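Local coordinates for protein ethylbenzene dehydrogenase alpha-subunit (Aromatoleum aromaticum, PDB 2IVF) that is the cofactor-carrying alpha-subunit of a molybdopterin oxidoreductase, holding a molybdenum atom, MGD, MD1 and an iron/sulfur cluster and packing against a beta-subunit, at residues F805-R810 with Y949-Y954; N243-E248 with R272-E277; M876-A881 with V905-N910; K70-D75 with Y95-N100. All coordinates share one frame; numbering follows the deposited sequence.

Contact 1. Residues F805-R810 with Y949-Y954; sequences FPTHTR and YEQFRY
H808 and Y949 meet ring on ring in an offset stack, centroids 4.2 Å apart and planes tilted by 21°. Y949 CE1 lies over the middle of the imidazole, while H808 CG sits nearer the rim of the phenol. Chi1 of H808 (-167°) puts CG anti to the backbone N, laying the imidazole across the tyrosine with CB also over the phenol face, 4.1 Å from the Y949 ring centroid in a CH-pi contact. The hydroxyl of Y949 is taken by D817.

Two direct hydrogen bonds join the segments. H808 N points almost straight at Q951 OE1, 2.8 Å away, and the other end of that amide, NE2, lies beside CB and CG2 of T807 while bonding H230 O; this fixes the amide's rotation. R953 NH2 reaches P806 O at 2.9 Å through a bent bond that leaves the guanidinium plane, and has G233 O as a second partner.

Each segment contains a type I beta turn, T807 to R810 and Y949 to F952, and the turns face each other through their second residues: CA of H808 is 5.0 Å from CA of E950. An inverse gamma turn centred on P806 leads into the first.

Three waters link the polar groups. One molecule accepts from R810 NE and also lies by T807 O and E950 OE2, bridging opposite charges too far apart for a salt bridge; E950 OE1 pairs with K354 instead. A second water touches T807 O and E950 OE1. A third accepts from E950 N at 2.8 Å and bonds H808 ND1.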
# COMPACT_ATOMS: atom_id res chain seq x y z
N PHE A 805 -12.30 35.40 -7.40
CA PHE A 805 -12.61 34.00 -7.41
C PHE A 805 -13.82 33.79 -8.28
O PHE A 805 -14.68 34.67 -8.37
CB PHE A 805 -12.98 33.53 -6.00
CG PHE A 805 -11.83 33.45 -5.08
CD1 PHE A 805 -11.37 34.58 -4.42
CD2 PHE A 805 -11.21 32.24 -4.88
CE1 PHE A 805 -10.31 34.48 -3.52
CE2 PHE A 805 -10.15 32.13 -4.02
CZ PHE A 805 -9.70 33.25 -3.33
N PRO A 806 -13.89 32.61 -8.95
CA PRO A 806 -15.06 32.38 -9.79
C PRO A 806 -16.30 31.93 -9.00
O PRO A 806 -16.79 30.79 -9.14
CB PRO A 806 -14.55 31.32 -10.75
CG PRO A 806 -13.64 30.48 -9.88
CD PRO A 806 -12.92 31.49 -9.03
N THR A 807 -16.81 32.84 -8.17
CA THR A 807 -17.93 32.57 -7.28
C THR A 807 -18.99 33.69 -7.45
O THR A 807 -18.70 34.74 -8.00
CB THR A 807 -17.52 32.57 -5.78
OG1 THR A 807 -16.95 33.83 -5.41
CG2 THR A 807 -16.57 31.46 -5.43
N HIS A 808 -20.21 33.41 -7.00
CA HIS A 808 -21.28 34.39 -6.87
C HIS A 808 -20.81 35.79 -6.40
O HIS A 808 -21.11 36.81 -7.04
CB HIS A 808 -22.30 33.84 -5.89
CG HIS A 808 -23.61 34.58 -5.87
ND1 HIS A 808 -24.45 34.61 -6.96
CD2 HIS A 808 -24.22 35.29 -4.89
CE1 HIS A 808 -25.53 35.32 -6.66
NE2 HIS A 808 -25.42 35.73 -5.40
N THR A 809 -20.10 35.79 -5.27
CA THR A 809 -19.59 37.01 -4.61
C THR A 809 -18.25 37.51 -5.14
O THR A 809 -17.77 38.59 -4.70
CB THR A 809 -19.37 36.78 -3.11
OG1 THR A 809 -18.42 35.73 -2.91
CG2 THR A 809 -20.70 36.46 -2.41
N ARG A 810 -17.65 36.74 -6.05
CA ARG A 810 -16.29 36.96 -6.57
C ARG A 810 -15.19 36.78 -5.52
O ARG A 810 -14.02 37.10 -5.75
CB ARG A 810 -16.15 38.31 -7.24
CG ARG A 810 -16.84 38.39 -8.59
CD ARG A 810 -16.05 37.62 -9.68
NE ARG A 810 -16.88 37.39 -10.87
CZ ARG A 810 -16.98 38.23 -11.89
NH1 ARG A 810 -16.29 39.35 -11.90
NH2 ARG A 810 -17.78 37.95 -12.92
N TYR A 949 -26.71 29.20 -9.30
CA TYR A 949 -25.72 29.88 -8.50
C TYR A 949 -24.37 29.65 -9.15
O TYR A 949 -24.02 28.54 -9.51
CB TYR A 949 -25.68 29.28 -7.10
CG TYR A 949 -25.40 30.22 -5.97
CD1 TYR A 949 -26.27 31.24 -5.67
CD2 TYR A 949 -24.27 30.04 -5.15
CE1 TYR A 949 -26.06 32.06 -4.63
CE2 TYR A 949 -24.05 30.87 -4.07
CZ TYR A 949 -24.95 31.89 -3.83
OH TYR A 949 -24.81 32.73 -2.80
N GLU A 950 -23.57 30.70 -9.26
CA GLU A 950 -22.33 30.61 -10.00
C GLU A 950 -21.53 29.35 -9.74
O GLU A 950 -21.17 28.60 -10.67
CB GLU A 950 -21.47 31.84 -9.71
CG GLU A 950 -20.30 31.89 -10.63
CD GLU A 950 -19.94 33.26 -11.11
OE1 GLU A 950 -20.72 34.23 -10.90
OE2 GLU A 950 -18.85 33.36 -11.71
N GLN A 951 -21.25 29.09 -8.47
CA GLN A 951 -20.35 27.98 -8.13
C GLN A 951 -21.06 26.64 -7.98
O GLN A 951 -20.44 25.64 -7.66
CB GLN A 951 -19.55 28.28 -6.88
CG GLN A 951 -20.36 28.55 -5.60
CD GLN A 951 -20.34 30.02 -5.28
OE1 GLN A 951 -20.76 30.83 -6.11
NE2 GLN A 951 -19.85 30.38 -4.11
N PHE A 952 -22.37 26.63 -8.16
CA PHE A 952 -23.15 25.39 -8.18
C PHE A 952 -23.29 24.95 -9.62
O PHE A 952 -24.11 25.49 -10.37
CB PHE A 952 -24.52 25.60 -7.52
CG PHE A 952 -24.46 25.94 -6.03
CD1 PHE A 952 -23.28 25.86 -5.30
CD2 PHE A 952 -25.62 26.29 -5.36
CE1 PHE A 952 -23.27 26.17 -3.94
CE2 PHE A 952 -25.61 26.62 -4.01
CZ PHE A 952 -24.45 26.56 -3.30
N ARG A 953 -22.49 23.97 -10.02
CA ARG A 953 -22.40 23.58 -11.45
C ARG A 953 -21.70 22.26 -11.64
O ARG A 953 -21.05 21.74 -10.73
CB ARG A 953 -21.68 24.63 -12.26
CG ARG A 953 -20.23 24.84 -11.87
CD ARG A 953 -19.72 26.27 -12.23
NE ARG A 953 -18.60 26.71 -11.35
CZ ARG A 953 -18.10 27.94 -11.35
NH1 ARG A 953 -18.60 28.86 -12.14
NH2 ARG A 953 -17.10 28.27 -10.54
N TYR A 954 -21.84 21.71 -12.83
CA TYR A 954 -21.17 20.49 -13.19
C TYR A 954 -20.37 20.67 -14.47
O TYR A 954 -20.88 21.17 -15.48
CB TYR A 954 -22.16 19.31 -13.35
CG TYR A 954 -21.47 18.08 -13.91
CD1 TYR A 954 -20.51 17.41 -13.17
CD2 TYR A 954 -21.71 17.64 -15.21
CE1 TYR A 954 -19.83 16.28 -13.69
CE2 TYR A 954 -21.05 16.51 -15.72
CZ TYR A 954 -20.11 15.86 -14.97
OH TYR A 954 -19.43 14.75 -15.47
O HOH W 1 -20.01 36.64 -9.90
O HOH W 2 -17.54 34.91 -10.28
O HOH W 3 -24.68 33.31 -9.21

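Contact 2. Residues N243-E248 with R272-E277; sequences NLLDAE and RYKGAE
E277 N donates to E248 O at 2.9 Å, a nearly straight bond (173°) although the donor stands well above the plane of the carbonyl. The same oxygen also takes a CA-H...O contact from A276 CA, at 3.5 Å. The other polar link is made by K274, whose extended chain runs back from the helix end to L245 O; NZ bonds that carbonyl at a distance so short that its exact length is doubtful. CD and CE of K274 pass beside the same oxygen, and the end of the chain lies near L245 CB. D246 OD1 is near the ammonium without pairing with it, and D246 OD2 bonds Y119. Further out, the methyl of A276 packs on A247 O, with CB 3.5 Å from that atom, and touches I250 and A271. The carboxylate of E277 goes to K434.

G275, at positive phi, ends helix 265-274 in a Schellman motif and turns the chain toward strand 277-281; R317 of the beta-subunit donates to the carbonyl oxygens of R272 and A276. E248 leads directly into strand 249-253, which runs parallel to strand 277-281 as its neighbour. The contact therefore closes a beta-alpha-beta crossover in the four-stranded parallel sheet of the molybdopterin oxidoreductase region.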
# COMPACT_ATOMS: atom_id res chain seq x y z
N ASN A 243 6.30 21.30 -0.38
CA ASN A 243 5.62 22.49 0.18
C ASN A 243 5.45 22.36 1.70
O ASN A 243 5.51 23.37 2.42
CB ASN A 243 4.25 22.68 -0.45
CG ASN A 243 3.58 24.00 -0.05
OD1 ASN A 243 4.18 25.07 -0.16
ND2 ASN A 243 2.33 23.92 0.38
N LEU A 244 5.34 21.14 2.20
CA LEU A 244 5.26 20.92 3.66
C LEU A 244 6.49 21.42 4.38
O LEU A 244 6.42 21.78 5.55
CB LEU A 244 5.09 19.43 3.99
CG LEU A 244 3.83 18.67 3.60
CD1 LEU A 244 3.86 17.28 4.29
CD2 LEU A 244 2.56 19.47 3.93
N LEU A 245 7.62 21.48 3.69
CA LEU A 245 8.82 21.97 4.32
C LEU A 245 8.80 23.48 4.60
O LEU A 245 9.66 23.99 5.32
CB LEU A 245 9.99 21.64 3.48
CG LEU A 245 10.28 20.14 3.33
CD1 LEU A 245 11.38 19.92 2.29
CD2 LEU A 245 10.65 19.57 4.71
N ASP A 246 7.83 24.18 4.01
CA ASP A 246 7.58 25.58 4.28
C ASP A 246 6.42 25.87 5.25
O ASP A 246 6.13 27.03 5.51
CB ASP A 246 7.31 26.28 2.95
CG ASP A 246 8.58 26.44 2.11
OD1 ASP A 246 9.63 26.69 2.72
OD2 ASP A 246 8.49 26.37 0.88
N ALA A 247 5.76 24.83 5.76
CA ALA A 247 4.67 24.96 6.66
C ALA A 247 5.21 24.89 8.08
O ALA A 247 6.27 24.29 8.32
CB ALA A 247 3.65 23.85 6.41
N GLU A 248 4.57 25.59 9.00
CA GLU A 248 4.92 25.53 10.44
C GLU A 248 3.93 24.64 11.16
O GLU A 248 4.18 24.14 12.24
CB GLU A 248 4.91 26.94 11.03
CG GLU A 248 5.90 27.84 10.41
CD GLU A 248 5.76 29.27 10.86
OE1 GLU A 248 4.63 29.79 10.91
OE2 GLU A 248 6.80 29.89 11.12
N ARG A 272 8.44 17.66 10.15
CA ARG A 272 8.37 17.55 11.56
C ARG A 272 9.73 17.86 12.24
O ARG A 272 9.81 18.63 13.17
CB ARG A 272 7.84 16.20 11.96
CG ARG A 272 7.60 16.05 13.46
CD ARG A 272 7.18 14.68 13.85
NE ARG A 272 6.67 14.61 15.22
CZ ARG A 272 6.48 13.48 15.90
NH1 ARG A 272 6.72 12.30 15.36
NH2 ARG A 272 6.02 13.53 17.14
N TYR A 273 10.77 17.18 11.81
CA TYR A 273 12.10 17.44 12.33
C TYR A 273 12.64 18.89 12.10
O TYR A 273 13.48 19.38 12.85
CB TYR A 273 13.03 16.47 11.63
CG TYR A 273 13.12 15.07 12.22
CD1 TYR A 273 13.07 14.85 13.60
CD2 TYR A 273 13.41 14.01 11.40
CE1 TYR A 273 13.23 13.60 14.13
CE2 TYR A 273 13.54 12.73 11.90
CZ TYR A 273 13.45 12.53 13.28
OH TYR A 273 13.70 11.29 13.79
N LYS A 274 12.19 19.53 11.03
CA LYS A 274 12.55 20.93 10.71
C LYS A 274 11.80 21.86 11.66
O LYS A 274 12.15 23.03 11.81
CB LYS A 274 12.13 21.21 9.26
CG LYS A 274 12.70 22.42 8.63
CD LYS A 274 12.10 22.65 7.26
CE LYS A 274 12.66 23.94 6.72
NZ LYS A 274 12.13 24.07 5.37
N GLY A 275 10.76 21.35 12.30
CA GLY A 275 10.05 22.11 13.31
C GLY A 275 8.57 22.27 13.11
O GLY A 275 7.88 22.82 13.98
N ALA A 276 8.07 21.82 11.96
CA ALA A 276 6.65 21.78 11.72
C ALA A 276 5.90 20.91 12.76
O ALA A 276 6.34 19.83 13.18
CB ALA A 276 6.33 21.31 10.24
N GLU A 277 4.79 21.43 13.23
CA GLU A 277 3.93 20.70 14.13
C GLU A 277 2.95 19.90 13.31
O GLU A 277 2.24 20.45 12.48
CB GLU A 277 3.21 21.69 15.02
CG GLU A 277 2.14 21.14 15.91
CD GLU A 277 1.97 22.05 17.17
OE1 GLU A 277 2.45 23.21 17.16
OE2 GLU A 277 1.45 21.55 18.18

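Contact 3. Residues M876-A881 with V905-N910; sequences MNSKDA and VRTAPN
M876 crosses V905 at a slant, and its side chain can be traced outward from the strand. Its CB passes 4.1 Å from R906 O. Chi1 (-64°) places CG beside the backbone N, which carries it to 4.2 Å from V905 CG1, and SD then makes the closest approach of the side chain, 3.8 Å from the same V905 CG1. A bend at chi3 (66°) turns the terminal methyl away from V905, and the side chain also packs on F843 and L884.

The backbones beneath are in parallel register. M876 N donates to R906 O at 2.8 Å, and A908 N returns a bond to M876 O at 2.9 Å; each donor lies nearly in line with the C=O it meets. Beyond these two, S878 N reaches A908 O through a weak bond, and S878 OG rests against the peptide between A908 and P909. N877 is the N-cap of the helix that follows. Its OD1 accepts from D880 N on a lone pair at 3.3 Å and more weakly from K879 N, while ND2 is tied to V911 O. One turn into the helix, A881 CB presses on T907 CG2 at 3.5 Å, tighter than usual for two methyls.

The pair belongs to the dinucleotide-binding domain, assigned to the double-psi beta-barrel clan. Strand 873-877 passes directly into helix 878-883 at this point, running parallel to strand 900-908 on one flank and antiparallel to strand 915-917 on the other. R906 also bonds W130 and Q134 of the beta-subunit, so the end of strand 900-908 is part of the subunit interface.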
# COMPACT_ATOMS: atom_id res chain seq x y z
N MET A 876 -11.57 -3.26 14.65
CA MET A 876 -12.49 -2.88 15.70
C MET A 876 -11.73 -2.48 16.92
O MET A 876 -10.67 -3.04 17.22
CB MET A 876 -13.37 -4.06 16.11
CG MET A 876 -14.30 -4.58 15.06
SD MET A 876 -15.30 -5.91 15.75
CE MET A 876 -16.28 -4.96 16.95
N ASN A 877 -12.26 -1.53 17.67
CA ASN A 877 -11.73 -1.26 19.00
C ASN A 877 -11.78 -2.50 19.87
O ASN A 877 -12.78 -3.22 19.91
CB ASN A 877 -12.54 -0.15 19.68
CG ASN A 877 -12.03 0.16 21.07
OD1 ASN A 877 -12.45 -0.48 22.07
ND2 ASN A 877 -11.08 1.07 21.15
N SER A 878 -10.69 -2.76 20.60
CA SER A 878 -10.57 -4.00 21.38
C SER A 878 -11.71 -4.21 22.36
O SER A 878 -12.20 -5.31 22.51
CB SER A 878 -9.25 -3.99 22.19
OG SER A 878 -8.17 -3.71 21.36
N LYS A 879 -12.10 -3.16 23.07
CA LYS A 879 -13.15 -3.29 24.03
C LYS A 879 -14.49 -3.51 23.36
O LYS A 879 -15.26 -4.31 23.84
CB LYS A 879 -13.23 -2.09 24.96
CG LYS A 879 -14.21 -2.30 26.11
CD LYS A 879 -14.20 -1.08 27.03
CE LYS A 879 -14.83 -1.37 28.37
NZ LYS A 879 -16.30 -1.21 28.28
N ASP A 880 -14.76 -2.79 22.28
CA ASP A 880 -15.96 -3.06 21.50
C ASP A 880 -16.04 -4.51 21.11
O ASP A 880 -17.11 -5.12 21.20
CB ASP A 880 -15.97 -2.25 20.21
CG ASP A 880 -16.24 -0.78 20.44
OD1 ASP A 880 -16.73 -0.40 21.52
OD2 ASP A 880 -16.02 -0.02 19.50
N ALA A 881 -14.94 -5.08 20.68
CA ALA A 881 -14.95 -6.49 20.22
C ALA A 881 -15.21 -7.38 21.40
O ALA A 881 -16.04 -8.30 21.33
CB ALA A 881 -13.64 -6.86 19.55
N VAL A 905 -11.85 -10.22 11.89
CA VAL A 905 -11.73 -9.13 12.80
C VAL A 905 -10.27 -8.96 13.22
O VAL A 905 -9.56 -9.92 13.52
CB VAL A 905 -12.58 -9.34 14.06
CG1 VAL A 905 -12.31 -8.23 15.13
CG2 VAL A 905 -14.06 -9.38 13.70
N ARG A 906 -9.84 -7.72 13.15
CA ARG A 906 -8.62 -7.27 13.82
C ARG A 906 -9.03 -6.38 14.98
O ARG A 906 -9.74 -5.42 14.79
CB ARG A 906 -7.80 -6.45 12.84
CG ARG A 906 -6.71 -5.57 13.49
CD ARG A 906 -5.77 -5.02 12.42
NE ARG A 906 -4.83 -6.03 12.00
CZ ARG A 906 -4.46 -6.26 10.75
NH1 ARG A 906 -4.97 -5.59 9.74
NH2 ARG A 906 -3.59 -7.22 10.54
N THR A 907 -8.57 -6.67 16.19
CA THR A 907 -8.88 -5.79 17.34
C THR A 907 -7.68 -4.89 17.58
O THR A 907 -6.56 -5.35 17.50
CB THR A 907 -9.21 -6.58 18.60
OG1 THR A 907 -8.11 -7.42 18.95
CG2 THR A 907 -10.42 -7.46 18.38
N ALA A 908 -7.92 -3.61 17.83
CA ALA A 908 -6.83 -2.67 18.10
C ALA A 908 -7.33 -1.59 19.05
O ALA A 908 -8.45 -1.16 18.94
CB ALA A 908 -6.32 -2.07 16.81
N PRO A 909 -6.48 -1.13 19.99
CA PRO A 909 -6.87 0.02 20.81
C PRO A 909 -6.94 1.34 20.04
O PRO A 909 -7.43 2.33 20.57
CB PRO A 909 -5.79 0.09 21.87
CG PRO A 909 -4.70 -0.75 21.43
CD PRO A 909 -5.19 -1.68 20.37
N ASN A 910 -6.39 1.37 18.83
CA ASN A 910 -6.30 2.62 18.11
C ASN A 910 -7.56 2.94 17.31
O ASN A 910 -7.62 3.98 16.71
CB ASN A 910 -5.08 2.67 17.20
CG ASN A 910 -5.03 1.51 16.22
OD1 ASN A 910 -6.04 1.13 15.66
ND2 ASN A 910 -3.86 0.95 16.05

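Contact 4. Residues K70-D75 with Y95-N100; sequences KEWKWD and YVYVRN
R99 NH1 is shared by two backbone carbonyls, donating to E71 O at 2.8 Å and to K73 O at 2.9 Å, both lying in the guanidinium plane at its edge. NH2 forms a salt bridge with E71 OE1 whose hydrogen bond, 3.4 Å, is straight but weak. The two good bonds of NH1, with the weaker one of NH2, hold the guanidinium in its orientation. A chain extended from CG to NE carries the head past W74 CA, and the two carbonyls flank W72, centre of an inverse gamma turn.

At the other end D75 N bonds V98 O at 2.9 Å, and N100 N answers to D75 OD2 at 2.9 Å, meeting it from above the carboxylate plane. A water donates to D75 OD2 and to N100 OD1.

Between these polar ends W74 and Y97 form a T-shaped pair. The edge of Y97 points into the indole face, planes at 80°, with Y97 CD2 3.6 Å from W74 CD2. W74 CZ3 in turn stands 3.4 Å above the middle of the W72 ring.

The beta-subunit adds to the second shell: its T350 takes W72 NE1 and its P348 takes Y97 OH. R99 also makes a cation-pi contact with W104. Strand 94-99 is the middle of an antiparallel sheet, between strands 76-80 and 102-108, and segment 70-75 folds over its end on the way into strand 76-80.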
# COMPACT_ATOMS: atom_id res chain seq x y z
N LYS A 70 25.73 -15.16 -7.76
CA LYS A 70 24.88 -15.72 -8.82
C LYS A 70 23.54 -15.04 -9.04
O LYS A 70 23.08 -14.98 -10.14
CB LYS A 70 24.59 -17.23 -8.59
CG LYS A 70 25.61 -18.17 -9.22
CD LYS A 70 25.09 -19.63 -9.40
CE LYS A 70 26.23 -20.55 -9.93
NZ LYS A 70 25.77 -21.88 -10.51
N GLU A 71 22.89 -14.59 -7.98
CA GLU A 71 21.56 -14.01 -8.12
C GLU A 71 21.60 -12.55 -8.60
O GLU A 71 20.60 -12.04 -9.13
CB GLU A 71 20.83 -14.03 -6.79
CG GLU A 71 20.36 -15.42 -6.40
CD GLU A 71 19.16 -15.86 -7.21
OE1 GLU A 71 18.50 -15.01 -7.87
OE2 GLU A 71 18.88 -17.06 -7.18
N TRP A 72 22.71 -11.88 -8.35
CA TRP A 72 22.86 -10.46 -8.61
C TRP A 72 23.43 -10.31 -10.05
O TRP A 72 24.59 -9.90 -10.28
CB TRP A 72 23.73 -9.79 -7.52
CG TRP A 72 23.78 -8.35 -7.66
CD1 TRP A 72 24.87 -7.61 -7.94
CD2 TRP A 72 22.68 -7.45 -7.65
NE1 TRP A 72 24.54 -6.31 -8.07
CE2 TRP A 72 23.20 -6.17 -7.92
CE3 TRP A 72 21.29 -7.58 -7.42
CZ2 TRP A 72 22.40 -5.01 -7.94
CZ3 TRP A 72 20.50 -6.44 -7.49
CH2 TRP A 72 21.05 -5.19 -7.77
N LYS A 73 22.58 -10.69 -10.99
CA LYS A 73 22.91 -10.76 -12.41
C LYS A 73 21.62 -10.56 -13.18
O LYS A 73 20.56 -10.89 -12.69
CB LYS A 73 23.50 -12.13 -12.75
CG LYS A 73 24.87 -12.27 -12.22
CD LYS A 73 25.41 -13.61 -12.41
CE LYS A 73 26.72 -13.75 -11.66
NZ LYS A 73 27.86 -13.57 -12.57
N TRP A 74 21.72 -10.02 -14.38
CA TRP A 74 20.55 -9.76 -15.19
C TRP A 74 21.02 -9.50 -16.61
O TRP A 74 22.22 -9.39 -16.86
CB TRP A 74 19.77 -8.56 -14.67
CG TRP A 74 20.56 -7.34 -14.54
CD1 TRP A 74 20.78 -6.41 -15.53
CD2 TRP A 74 21.28 -6.87 -13.37
NE1 TRP A 74 21.61 -5.41 -15.05
CE2 TRP A 74 21.90 -5.65 -13.73
CE3 TRP A 74 21.45 -7.35 -12.06
CZ2 TRP A 74 22.69 -4.93 -12.84
CZ3 TRP A 74 22.23 -6.61 -11.17
CH2 TRP A 74 22.82 -5.42 -11.55
N ASP A 75 20.08 -9.40 -17.54
CA ASP A 75 20.45 -9.21 -18.95
C ASP A 75 20.37 -7.74 -19.37
O ASP A 75 21.21 -7.25 -20.13
CB ASP A 75 19.53 -10.04 -19.86
CG ASP A 75 19.75 -11.56 -19.69
OD1 ASP A 75 20.85 -11.97 -19.27
OD2 ASP A 75 18.82 -12.33 -20.04
N TYR A 95 14.16 1.10 -12.23
CA TYR A 95 14.93 0.24 -13.10
C TYR A 95 14.15 -1.04 -13.11
O TYR A 95 13.79 -1.55 -12.05
CB TYR A 95 16.27 -0.03 -12.51
CG TYR A 95 17.17 1.15 -12.45
CD1 TYR A 95 17.47 1.89 -13.62
CD2 TYR A 95 17.78 1.52 -11.26
CE1 TYR A 95 18.31 2.98 -13.56
CE2 TYR A 95 18.65 2.54 -11.22
CZ TYR A 95 18.90 3.28 -12.36
OH TYR A 95 19.75 4.36 -12.29
N VAL A 96 13.84 -1.50 -14.30
CA VAL A 96 13.19 -2.80 -14.52
C VAL A 96 14.23 -3.76 -15.05
O VAL A 96 14.82 -3.54 -16.14
CB VAL A 96 12.01 -2.66 -15.50
CG1 VAL A 96 11.31 -4.07 -15.76
CG2 VAL A 96 11.02 -1.62 -14.89
N TYR A 97 14.50 -4.81 -14.27
CA TYR A 97 15.61 -5.73 -14.55
C TYR A 97 15.07 -6.97 -15.23
O TYR A 97 14.24 -7.66 -14.67
CB TYR A 97 16.32 -6.18 -13.28
CG TYR A 97 16.98 -5.10 -12.50
CD1 TYR A 97 16.24 -4.27 -11.67
CD2 TYR A 97 18.36 -4.97 -12.52
CE1 TYR A 97 16.82 -3.31 -10.93
CE2 TYR A 97 19.00 -3.97 -11.75
CZ TYR A 97 18.22 -3.16 -10.96
OH TYR A 97 18.78 -2.18 -10.21
N VAL A 98 15.53 -7.21 -16.45
CA VAL A 98 15.01 -8.30 -17.25
C VAL A 98 16.08 -9.36 -17.32
O VAL A 98 17.23 -9.06 -17.55
CB VAL A 98 14.66 -7.84 -18.67
CG1 VAL A 98 14.31 -9.05 -19.59
CG2 VAL A 98 13.56 -6.80 -18.64
N ARG A 99 15.70 -10.61 -17.12
CA ARG A 99 16.59 -11.66 -17.46
C ARG A 99 15.86 -12.89 -17.96
O ARG A 99 14.71 -13.14 -17.60
CB ARG A 99 17.57 -11.95 -16.33
CG ARG A 99 16.98 -12.46 -15.12
CD ARG A 99 18.04 -12.58 -14.03
NE ARG A 99 17.48 -13.41 -12.99
CZ ARG A 99 17.95 -13.55 -11.76
NH1 ARG A 99 19.04 -12.90 -11.33
NH2 ARG A 99 17.28 -14.37 -10.95
N ASN A 100 16.53 -13.59 -18.87
CA ASN A 100 15.92 -14.75 -19.50
C ASN A 100 14.56 -14.34 -20.07
O ASN A 100 13.61 -15.10 -19.96
CB ASN A 100 15.77 -15.87 -18.46
CG ASN A 100 17.10 -16.24 -17.78
OD1 ASN A 100 18.15 -16.26 -18.42
ND2 ASN A 100 17.05 -16.54 -16.48
O HOH W 4 19.72 -14.70 -20.77

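Contacts 2, 3 and 4 all lie where the beta-subunit packs, while contact 1 is touched by no other protein chain and sits on the opposite side of the chain's centre from contact 4, their centres 56 Å apart. Contact 3 is nested inside the loop that contact 1 closes, yet the nearest atoms of the two are about 34 Å apart. Contacts 2 and 3 approach most closely, nearest atoms about 15 Å apart, although in different parts of the fold. Two contacts are near cofactors without lining them: the side chain of A908 in contact 3 is about 12 Å from MGD, and that of Y97 in contact 4 about 13 Å from the iron/sulfur cluster.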